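Long-range contacts in protein F01G10.3, confirmed by transcript evidence (PDB 3K6J), which probably works as an NAD+-dependent (3S)-3-hydroxyacyl-CoA dehydrogenase, the oxidoreductase part of a multifunctional enzyme, and carries a bound zinc ion: residues G394-H398 / E409-I414; D246-K250 / E428-I432; C72-I78 / S221-L225; Q249-Y253 / N299-K303. One frame throughout, in Å; residues are numbered along the deposited sequence.

Contact 1: residues G394-H398 / E409-I414; sequences GWPIH and EGLDKI
Pro396 is the bump of this contact, and Leu411 and Ile414 form the hollow that takes it. Pro396 CB lies 3.7 Å from Leu411 CD2, while Pro396 CG presses on Ile414 CD1 at 3.5 Å, a closer approach than carbon atoms usually make; the isoleucine crosses the ring at about a right angle. Leu411 works as a fork: chi1 of -67° sets CG beside the backbone N, and from there the two methyls part, CD2 to Pro396 and CD1 to Ile397, where Leu411 CD1 meets Ile397 CD1 at 3.8 Å. These two side chains also cross at about a right angle, so Ile397 CD1 lies across the end of the leucine branch. Beside the apolar fit the backbones draw together at Pro396 and Gly410, whose CA atoms are 4.8 Å apart. Gly410 N donates to Pro396 O at 3.0 Å, but the bond is weak, bent to 133° at the hydrogen. The absence of a side chain on Gly410 suits its positive phi of 76°. Helix 355-375 also packs here, its Val367 touching Pro396 and its Tyr371 touching Leu411. The motif is a short antiparallel beta hairpin, 397-398 with 401-402, whose entry is packed against the lead-in and first turn of helix 412-424 in the helical C-terminal part of the chain.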
# COMPACT_ATOMS: atom_id res chain seq x y z
N GLY A 394 -5.29 -3.69 11.38
CA GLY A 394 -5.37 -4.57 12.54
C GLY A 394 -5.43 -6.04 12.15
O GLY A 394 -5.31 -6.40 10.97
N TRP A 395 -5.59 -6.89 13.16
CA TRP A 395 -5.76 -8.34 12.97
C TRP A 395 -6.45 -8.99 14.18
O TRP A 395 -6.30 -8.52 15.30
CB TRP A 395 -4.42 -9.00 12.67
CG TRP A 395 -4.56 -10.24 11.85
CD1 TRP A 395 -4.24 -11.52 12.25
CD2 TRP A 395 -5.02 -10.34 10.49
NE1 TRP A 395 -4.48 -12.40 11.22
CE2 TRP A 395 -4.96 -11.72 10.13
CE3 TRP A 395 -5.49 -9.41 9.54
CZ2 TRP A 395 -5.35 -12.18 8.87
CZ3 TRP A 395 -5.86 -9.88 8.27
CH2 TRP A 395 -5.80 -11.26 7.95
N PRO A 396 -7.24 -10.05 13.96
CA PRO A 396 -7.93 -10.71 15.09
C PRO A 396 -6.98 -11.45 16.03
O PRO A 396 -7.36 -11.79 17.15
CB PRO A 396 -8.85 -11.72 14.40
CG PRO A 396 -8.99 -11.27 13.01
CD PRO A 396 -7.77 -10.49 12.65
N ILE A 397 -5.75 -11.68 15.58
CA ILE A 397 -4.75 -12.46 16.31
C ILE A 397 -3.39 -11.77 16.17
O ILE A 397 -3.07 -11.24 15.10
CB ILE A 397 -4.73 -13.92 15.77
CG1 ILE A 397 -5.66 -14.78 16.63
CG2 ILE A 397 -3.32 -14.50 15.76
CD1 ILE A 397 -5.57 -16.29 16.43
N HIS A 398 -2.61 -11.76 17.25
CA HIS A 398 -1.24 -11.23 17.24
C HIS A 398 -0.32 -12.18 17.97
O HIS A 398 -0.73 -13.28 18.33
CB HIS A 398 -1.17 -9.77 17.77
CG HIS A 398 -1.39 -9.62 19.25
ND1 HIS A 398 -0.60 -8.81 20.03
CD2 HIS A 398 -2.32 -10.16 20.08
CE1 HIS A 398 -1.02 -8.87 21.29
NE2 HIS A 398 -2.06 -9.68 21.34
N GLU A 409 -12.74 -10.78 19.33
CA GLU A 409 -11.31 -11.01 19.58
C GLU A 409 -11.00 -12.46 19.25
O GLU A 409 -11.78 -13.35 19.56
CB GLU A 409 -10.91 -10.67 21.03
CG GLU A 409 -11.15 -11.80 22.08
CD GLU A 409 -10.55 -11.49 23.46
OE1 GLU A 409 -10.51 -10.30 23.85
OE2 GLU A 409 -10.11 -12.43 24.17
N GLY A 410 -9.87 -12.71 18.60
CA GLY A 410 -9.55 -14.06 18.15
C GLY A 410 -10.35 -14.39 16.92
O GLY A 410 -10.98 -13.51 16.31
N LEU A 411 -10.36 -15.67 16.56
CA LEU A 411 -10.89 -16.12 15.27
C LEU A 411 -12.16 -16.95 15.34
O LEU A 411 -12.77 -17.26 14.31
CB LEU A 411 -9.81 -16.91 14.50
CG LEU A 411 -8.52 -16.25 13.98
CD1 LEU A 411 -7.61 -17.31 13.36
CD2 LEU A 411 -8.81 -15.17 12.94
N ASP A 412 -12.57 -17.33 16.55
CA ASP A 412 -13.67 -18.30 16.72
C ASP A 412 -15.01 -17.79 16.19
O ASP A 412 -15.69 -18.48 15.42
CB ASP A 412 -13.77 -18.78 18.18
CG ASP A 412 -14.62 -20.07 18.33
OD1 ASP A 412 -14.45 -21.02 17.52
OD2 ASP A 412 -15.45 -20.11 19.27
N LYS A 413 -15.39 -16.56 16.56
CA LYS A 413 -16.65 -16.00 16.05
C LYS A 413 -16.58 -15.77 14.55
O LYS A 413 -17.57 -15.99 13.84
CB LYS A 413 -17.05 -14.71 16.79
CG LYS A 413 -16.91 -14.82 18.31
CD LYS A 413 -18.11 -15.55 18.95
CE LYS A 413 -17.73 -16.13 20.30
NZ LYS A 413 -17.10 -17.46 20.10
N ILE A 414 -15.41 -15.34 14.08
CA ILE A 414 -15.13 -15.15 12.65
C ILE A 414 -15.32 -16.45 11.87
O ILE A 414 -16.04 -16.48 10.87
CB ILE A 414 -13.70 -14.56 12.41
CG1 ILE A 414 -13.63 -13.12 12.93
CG2 ILE A 414 -13.35 -14.61 10.93
CD1 ILE A 414 -12.25 -12.48 12.94

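Contact 2: residues D246-K250 / E428-I432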
# COMPACT_ATOMS: atom_id res chain seq x y z
N ASP A 246 -15.41 -6.45 -3.23
CA ASP A 246 -16.59 -7.16 -3.72
C ASP A 246 -17.70 -7.22 -2.68
O ASP A 246 -18.85 -6.94 -3.00
CB ASP A 246 -16.24 -8.53 -4.29
CG ASP A 246 -15.66 -8.42 -5.69
OD1 ASP A 246 -15.02 -7.39 -6.02
OD2 ASP A 246 -15.85 -9.37 -6.49
N GLN A 247 -17.35 -7.58 -1.44
CA GLN A 247 -18.28 -7.52 -0.32
C GLN A 247 -18.92 -6.15 -0.22
O GLN A 247 -20.15 -6.03 -0.09
CB GLN A 247 -17.58 -7.83 1.00
CG GLN A 247 -17.02 -9.23 1.11
CD GLN A 247 -18.06 -10.29 0.80
OE1 GLN A 247 -18.03 -10.91 -0.26
NE2 GLN A 247 -19.01 -10.47 1.72
N SER A 248 -18.09 -5.11 -0.30
CA SER A 248 -18.56 -3.73 -0.21
C SER A 248 -19.61 -3.41 -1.27
O SER A 248 -20.56 -2.68 -1.00
CB SER A 248 -17.38 -2.76 -0.32
OG SER A 248 -16.56 -2.89 0.83
N GLN A 249 -19.41 -3.95 -2.46
CA GLN A 249 -20.37 -3.76 -3.53
C GLN A 249 -21.69 -4.49 -3.26
O GLN A 249 -22.76 -3.92 -3.51
CB GLN A 249 -19.76 -4.19 -4.86
CG GLN A 249 -18.61 -3.30 -5.25
CD GLN A 249 -18.46 -3.18 -6.74
OE1 GLN A 249 -17.49 -3.65 -7.33
NE2 GLN A 249 -19.45 -2.54 -7.37
N LYS A 250 -21.62 -5.71 -2.73
CA LYS A 250 -22.82 -6.47 -2.39
C LYS A 250 -23.74 -5.66 -1.48
O LYS A 250 -24.97 -5.76 -1.59
CB LYS A 250 -22.49 -7.81 -1.74
CG LYS A 250 -22.05 -8.90 -2.69
CD LYS A 250 -21.60 -10.14 -1.90
CE LYS A 250 -20.91 -11.17 -2.79
NZ LYS A 250 -20.25 -12.22 -1.95
N GLU A 428 -20.45 -19.00 -3.11
CA GLU A 428 -19.47 -17.91 -2.96
C GLU A 428 -18.25 -18.37 -2.16
O GLU A 428 -18.35 -18.69 -0.99
CB GLU A 428 -20.13 -16.68 -2.31
CG GLU A 428 -19.19 -15.47 -2.12
CD GLU A 428 -18.77 -14.80 -3.43
OE1 GLU A 428 -17.58 -14.89 -3.79
OE2 GLU A 428 -19.64 -14.18 -4.09
N SER A 429 -17.10 -18.40 -2.83
CA SER A 429 -15.83 -18.83 -2.21
C SER A 429 -15.39 -17.97 -1.02
O SER A 429 -14.71 -18.45 -0.13
CB SER A 429 -14.72 -18.88 -3.26
OG SER A 429 -14.62 -17.64 -3.94
N ALA A 430 -15.78 -16.70 -1.03
CA ALA A 430 -15.42 -15.77 0.03
C ALA A 430 -15.78 -16.26 1.43
O ALA A 430 -15.18 -15.82 2.41
CB ALA A 430 -16.06 -14.41 -0.23
N TYR A 431 -16.75 -17.17 1.52
CA TYR A 431 -17.24 -17.66 2.81
C TYR A 431 -16.72 -19.06 3.16
O TYR A 431 -16.98 -19.55 4.26
CB TYR A 431 -18.77 -17.64 2.86
CG TYR A 431 -19.39 -16.33 2.43
CD1 TYR A 431 -19.05 -15.13 3.07
CD2 TYR A 431 -20.33 -16.28 1.41
CE1 TYR A 431 -19.61 -13.92 2.70
CE2 TYR A 431 -20.91 -15.06 1.02
CZ TYR A 431 -20.54 -13.89 1.67
OH TYR A 431 -21.11 -12.67 1.29
N ILE A 432 -16.01 -19.69 2.23
CA ILE A 432 -15.37 -20.99 2.47
C ILE A 432 -14.14 -20.80 3.35
O ILE A 432 -13.11 -20.28 2.90
CB ILE A 432 -14.93 -21.66 1.14
CG1 ILE A 432 -16.05 -21.57 0.08
CG2 ILE A 432 -14.37 -23.09 1.41
CD1 ILE A 432 -16.99 -22.76 0.00
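Helix 234-253 faces a short 3-10 turn at 429-431 across a backbone gap whose nearest CA pair, Gln247 CA and Ala430 CA, is 8.7 Å apart, so long side chains must span it. Gln247 and Tyr431 reach out from opposite directions. The glutamine chain bends at chi2 (-53°), which brings its amide to the phenol, and Gln247 NE2 donates to Tyr431 OH at 3.1 Å. The bond is almost straight, 174° at the hydrogen, and the oxygen lies in the amide plane; amide and ring stand nearly perpendicular, 88° apart. Gln247 NE2 also donates to Phe361 O on helix 355-375; the two bonds together fix the rotation of the amide. Lys250 runs out fully extended beyond CG and ends among three oxygens. Lys250 NZ forms a salt bridge with Glu428 OE2 at 3.0 Å, though as a hydrogen bond this is weak. Lys250 NZ donates to Gln247 OE1 at 3.1 Å, somewhat tilted from the carbonyl plane, and weakly to Tyr431 OH at 3.4 Å. Ala430 CB rests against Gln247 OE1 at 4.0 Å. Replacing Gln247 with a leucine would probably leave Tyr431 OH without its straight donor and Lys250 NZ without a carbonyl partner, so that both could shift. The chemistry suggests that the charge of the buried Lys250 is met chiefly by the Glu428 carboxylate and eased by the Gln247 carbonyl, while two N-H donors, one of them weak, would probably draw on the lone pairs of the phenol oxygen.

Contact 3: residues C72-I78 / S221-L225. With PO4 (phosphate ion), chain B.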
# COMPACT_ATOMS: atom_id res chain seq x y z
N CYS A 72 9.39 12.46 0.87
CA CYS A 72 9.41 11.80 2.16
C CYS A 72 10.75 12.02 2.88
O CYS A 72 10.78 12.35 4.05
CB CYS A 72 9.16 10.30 1.99
SG CYS A 72 7.44 9.92 1.62
N PHE A 73 11.86 11.80 2.18
CA PHE A 73 13.17 12.02 2.80
C PHE A 73 13.42 13.52 3.11
O PHE A 73 13.97 13.85 4.15
CB PHE A 73 14.31 11.45 1.93
CG PHE A 73 14.45 9.96 2.04
CD1 PHE A 73 15.14 9.39 3.11
CD2 PHE A 73 13.88 9.12 1.07
CE1 PHE A 73 15.27 8.02 3.23
CE2 PHE A 73 14.02 7.72 1.16
CZ PHE A 73 14.72 7.17 2.23
N GLY A 74 13.02 14.39 2.20
CA GLY A 74 13.20 15.81 2.39
C GLY A 74 12.39 16.35 3.57
O GLY A 74 12.88 17.20 4.30
N LEU A 75 11.18 15.83 3.75
CA LEU A 75 10.28 16.25 4.82
C LEU A 75 10.90 15.95 6.19
O LEU A 75 10.63 16.64 7.16
CB LEU A 75 8.92 15.54 4.67
CG LEU A 75 7.72 15.94 5.56
CD1 LEU A 75 7.36 17.44 5.45
CD2 LEU A 75 6.48 15.10 5.22
N ALA A 76 11.73 14.91 6.24
CA ALA A 76 12.36 14.50 7.48
C ALA A 76 13.62 15.32 7.81
O ALA A 76 14.25 15.07 8.82
CB ALA A 76 12.69 13.03 7.42
N GLY A 77 14.00 16.26 6.95
CA GLY A 77 15.24 17.03 7.13
C GLY A 77 16.50 16.34 6.65
O GLY A 77 17.62 16.67 7.08
N ILE A 78 16.36 15.36 5.76
CA ILE A 78 17.52 14.67 5.23
C ILE A 78 17.84 15.26 3.85
O ILE A 78 16.94 15.36 2.99
CB ILE A 78 17.30 13.12 5.17
CG1 ILE A 78 17.16 12.55 6.59
CG2 ILE A 78 18.45 12.42 4.42
CD1 ILE A 78 16.43 11.23 6.66
N SER A 221 13.68 6.75 10.37
CA SER A 221 14.04 8.16 10.56
C SER A 221 13.11 9.07 9.76
O SER A 221 12.97 10.25 10.06
CB SER A 221 15.53 8.41 10.22
OG SER A 221 15.74 8.40 8.80
N ILE A 222 12.44 8.53 8.75
CA ILE A 222 11.51 9.33 7.96
C ILE A 222 10.06 9.05 8.30
O ILE A 222 9.15 9.44 7.57
CB ILE A 222 11.79 9.26 6.42
CG1 ILE A 222 11.45 7.87 5.85
CG2 ILE A 222 13.23 9.70 6.14
CD1 ILE A 222 11.58 7.75 4.33
N LYS A 223 9.86 8.39 9.45
CA LYS A 223 8.54 8.09 9.98
C LYS A 223 7.77 7.11 9.10
O LYS A 223 6.54 7.15 9.04
CB LYS A 223 7.75 9.39 10.23
CG LYS A 223 8.54 10.47 10.96
CD LYS A 223 8.41 10.34 12.48
CE LYS A 223 9.53 9.49 13.10
NZ LYS A 223 9.32 9.27 14.59
N LYS A 224 8.49 6.25 8.40
CA LYS A 224 7.87 5.13 7.70
C LYS A 224 7.99 3.87 8.54
O LYS A 224 8.79 3.81 9.49
CB LYS A 224 8.54 4.92 6.34
CG LYS A 224 8.36 6.09 5.40
CD LYS A 224 6.95 6.15 4.86
CE LYS A 224 6.84 7.13 3.75
NZ LYS A 224 5.40 7.42 3.47
N LEU A 225 7.22 2.85 8.18
CA LEU A 225 7.23 1.60 8.93
C LEU A 225 7.66 0.44 8.00
O LEU A 225 6.82 -0.14 7.30
CB LEU A 225 5.85 1.35 9.56
CG LEU A 225 5.36 2.36 10.64
CD1 LEU A 225 3.88 2.26 10.79
CD2 LEU A 225 5.99 2.18 12.02
P PO4 B . 4.36 9.15 6.62
O1 PO4 B . 4.62 9.65 8.02
O2 PO4 B . 4.89 7.74 6.51
O3 PO4 B . 2.87 9.15 6.33
O4 PO4 B . 5.08 10.03 5.62
O HOH W 1 9.07 11.87 5.92
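Ile222 holds CG1 between its backbone N and carbonyl carbon (chi1 69°), and this less common setting sends its two branches into different neighbours on segment 72-78. Through CG1, Ile222 CD1 is carried over the face of Phe73: it lies 3.8 Å from the ring centroid and only 11° off the normal, a CH-pi contact over the middle of the ring. Ile222 CG2 takes the other direction and fills a niche of three side chains, lying 3.6 Å from Phe73 CD1, 3.6 Å from Ala76 CB and 3.6 Å from Ile78 CD1. No direct hydrogen bond joins the segments; a water donates to Cys72 O at 2.6 Å and to Ile222 O at 2.9 Å. Lys224 bends at chi2 (-74°), which lays Lys224 CE 3.6 Å from Cys72 SG. Beyond that point Lys224 NZ is gripped by Ala193 O and Ile196 O, and it also donates to O2 of a phosphate ion at 3.1 Å; the phosphate probably came from the crystallisation liquor. Both segments are helix ends closed by Schellman motifs, with Gly77 and Lys223 as the residues of positive phi. Helix 64-75 follows strand 56-60 and a GxGxxG pattern, consistent with the Rossmann-type NAD-binding fold, and helix 209-221 leads into the edge strand 225-229. Their C-terminal ends thus meet beside the mixed sheet, where Phe73 and Ile78 also touch Val57 of strand 56-60 and Ile222 touches Phe189.

Contact 4: residues Q249-Y253 / N299-K303; sequences QKLMY and NPIEK
Tyr253 meets segment 299-303 along one side of its length. At the root, Tyr253 CB is 3.5 Å from Ile301 CG1 and 3.7 Å from Ile301 CD1. Further out, the ring atom Tyr253 CD1 stays with the same isoleucine, 3.6 Å from Ile301 CG1, which sits at the ring edge near the plane. Tyr253 CE1 passes to the next neighbour and lies 3.6 Å from Asn299 CG, and Tyr253 CZ ends the run 4.1 Å from Asn299 CB. The path follows from chi1 of 63°, which tucks the ring between the backbone N and carbonyl carbon of Tyr253 and so lays it back along its own helix, with Lys250 CA 3.8 Å above one face. The ring and the asparagine amide are inclined by 34°. Asn299 is the N-cap of helix 300-307, and Asn299 N donates to Glu302 OE2 at 3.2 Å with an angle of 155°, the N3-to-N-cap half of a capping box. The N-H meets Glu302 OE2 on its anti side, tilted out of the carboxylate plane, and the same OE2 also forms a salt bridge with Lys291. An alanine in place of Glu302 would probably leave Asn299 N without this acceptor and Lys291 without this salt-bridge partner, freeing the start of the helix to fray. Gln249 projects from the preceding turn of helix 234-253, its amide end lying among Asn299, Ile301 and Glu302. Met252, bent at its last torsion, puts CE 3.9 Å from Ile301 CG2, and both residues pack on Ile339 of helix 333-341.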
# COMPACT_ATOMS: atom_id res chain seq x y z
N GLN A 249 -19.41 -3.95 -2.46
CA GLN A 249 -20.37 -3.76 -3.53
C GLN A 249 -21.69 -4.49 -3.26
O GLN A 249 -22.76 -3.92 -3.51
CB GLN A 249 -19.76 -4.19 -4.86
CG GLN A 249 -18.61 -3.30 -5.25
CD GLN A 249 -18.46 -3.18 -6.74
OE1 GLN A 249 -17.49 -3.65 -7.33
NE2 GLN A 249 -19.45 -2.54 -7.37
N LYS A 250 -21.62 -5.71 -2.73
CA LYS A 250 -22.82 -6.47 -2.39
C LYS A 250 -23.74 -5.66 -1.48
O LYS A 250 -24.97 -5.76 -1.59
CB LYS A 250 -22.49 -7.81 -1.74
CG LYS A 250 -22.05 -8.90 -2.69
CD LYS A 250 -21.60 -10.14 -1.90
CE LYS A 250 -20.91 -11.17 -2.79
NZ LYS A 250 -20.25 -12.22 -1.95
N LEU A 251 -23.15 -4.86 -0.59
CA LEU A 251 -23.93 -4.03 0.32
C LEU A 251 -24.82 -3.05 -0.44
O LEU A 251 -25.88 -2.64 0.06
CB LEU A 251 -23.01 -3.27 1.28
CG LEU A 251 -22.33 -4.10 2.37
CD1 LEU A 251 -21.27 -3.27 3.10
CD2 LEU A 251 -23.34 -4.70 3.36
N MET A 252 -24.39 -2.68 -1.65
CA MET A 252 -25.14 -1.75 -2.48
C MET A 252 -26.22 -2.44 -3.30
O MET A 252 -27.39 -2.04 -3.23
CB MET A 252 -24.21 -0.94 -3.40
CG MET A 252 -23.42 0.16 -2.70
SD MET A 252 -22.41 1.10 -3.85
CE MET A 252 -21.47 -0.21 -4.65
N TYR A 253 -25.86 -3.48 -4.05
CA TYR A 253 -26.83 -4.11 -4.95
C TYR A 253 -27.74 -5.17 -4.34
O TYR A 253 -28.86 -5.35 -4.82
CB TYR A 253 -26.20 -4.59 -6.27
CG TYR A 253 -25.15 -5.66 -6.17
CD1 TYR A 253 -23.80 -5.33 -6.31
CD2 TYR A 253 -25.49 -7.00 -5.97
CE1 TYR A 253 -22.81 -6.30 -6.23
CE2 TYR A 253 -24.51 -7.98 -5.89
CZ TYR A 253 -23.17 -7.62 -6.02
OH TYR A 253 -22.19 -8.58 -5.94
N ASN A 299 -20.75 -6.69 -12.10
CA ASN A 299 -21.97 -6.68 -11.28
C ASN A 299 -22.87 -5.50 -11.64
O ASN A 299 -22.39 -4.50 -12.18
CB ASN A 299 -21.65 -6.74 -9.77
CG ASN A 299 -21.06 -5.44 -9.22
OD1 ASN A 299 -19.94 -5.43 -8.72
ND2 ASN A 299 -21.82 -4.37 -9.28
N PRO A 300 -24.18 -5.60 -11.34
CA PRO A 300 -25.17 -4.58 -11.70
C PRO A 300 -24.72 -3.12 -11.50
O PRO A 300 -25.04 -2.26 -12.32
CB PRO A 300 -26.36 -4.91 -10.80
CG PRO A 300 -26.27 -6.39 -10.60
CD PRO A 300 -24.83 -6.79 -10.74
N ILE A 301 -23.99 -2.86 -10.42
CA ILE A 301 -23.56 -1.50 -10.08
C ILE A 301 -22.38 -1.07 -10.96
O ILE A 301 -22.33 0.08 -11.39
CB ILE A 301 -23.21 -1.37 -8.57
CG1 ILE A 301 -24.30 -1.99 -7.69
CG2 ILE A 301 -23.03 0.09 -8.18
CD1 ILE A 301 -25.58 -1.15 -7.57
N GLU A 302 -21.45 -1.99 -11.21
CA GLU A 302 -20.32 -1.76 -12.10
C GLU A 302 -20.76 -1.59 -13.55
O GLU A 302 -20.33 -0.66 -14.25
CB GLU A 302 -19.35 -2.93 -12.03
CG GLU A 302 -18.57 -3.04 -10.74
CD GLU A 302 -17.67 -4.26 -10.72
OE1 GLU A 302 -16.64 -4.24 -10.01
OE2 GLU A 302 -17.98 -5.25 -11.43
N LYS A 303 -21.62 -2.53 -13.98
CA LYS A 303 -22.21 -2.58 -15.32
C LYS A 303 -22.71 -1.19 -15.73
O LYS A 303 -22.26 -0.63 -16.73
CB LYS A 303 -23.39 -3.56 -15.31
CG LYS A 303 -23.35 -4.70 -16.35
CD LYS A 303 -24.45 -5.74 -16.04
CE LYS A 303 -24.06 -7.16 -16.43
NZ LYS A 303 -24.20 -7.43 -17.90

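Overall arrangement
Contacts 2 and 4 form a pair: they share Gln249 and Lys250, start from the same part of helix 234-253, and have centres about 12 Å apart. One helix thus meets segment 428-432 in contact 2 and segment 299-303 in contact 4. Contact 1 is nested in the chain loop closed by contact 2; their centres are about 19 Å apart and their nearest atoms about 7 Å, without touching. Contact 3 stands alone in the NAD-binding domain, its centre about 38 Å from that of contact 2 and about 40 Å from that of contact 4, across the chain's centre. It alone approaches the metal site: the Lys224 side chain is about 13 Å from the zinc ion.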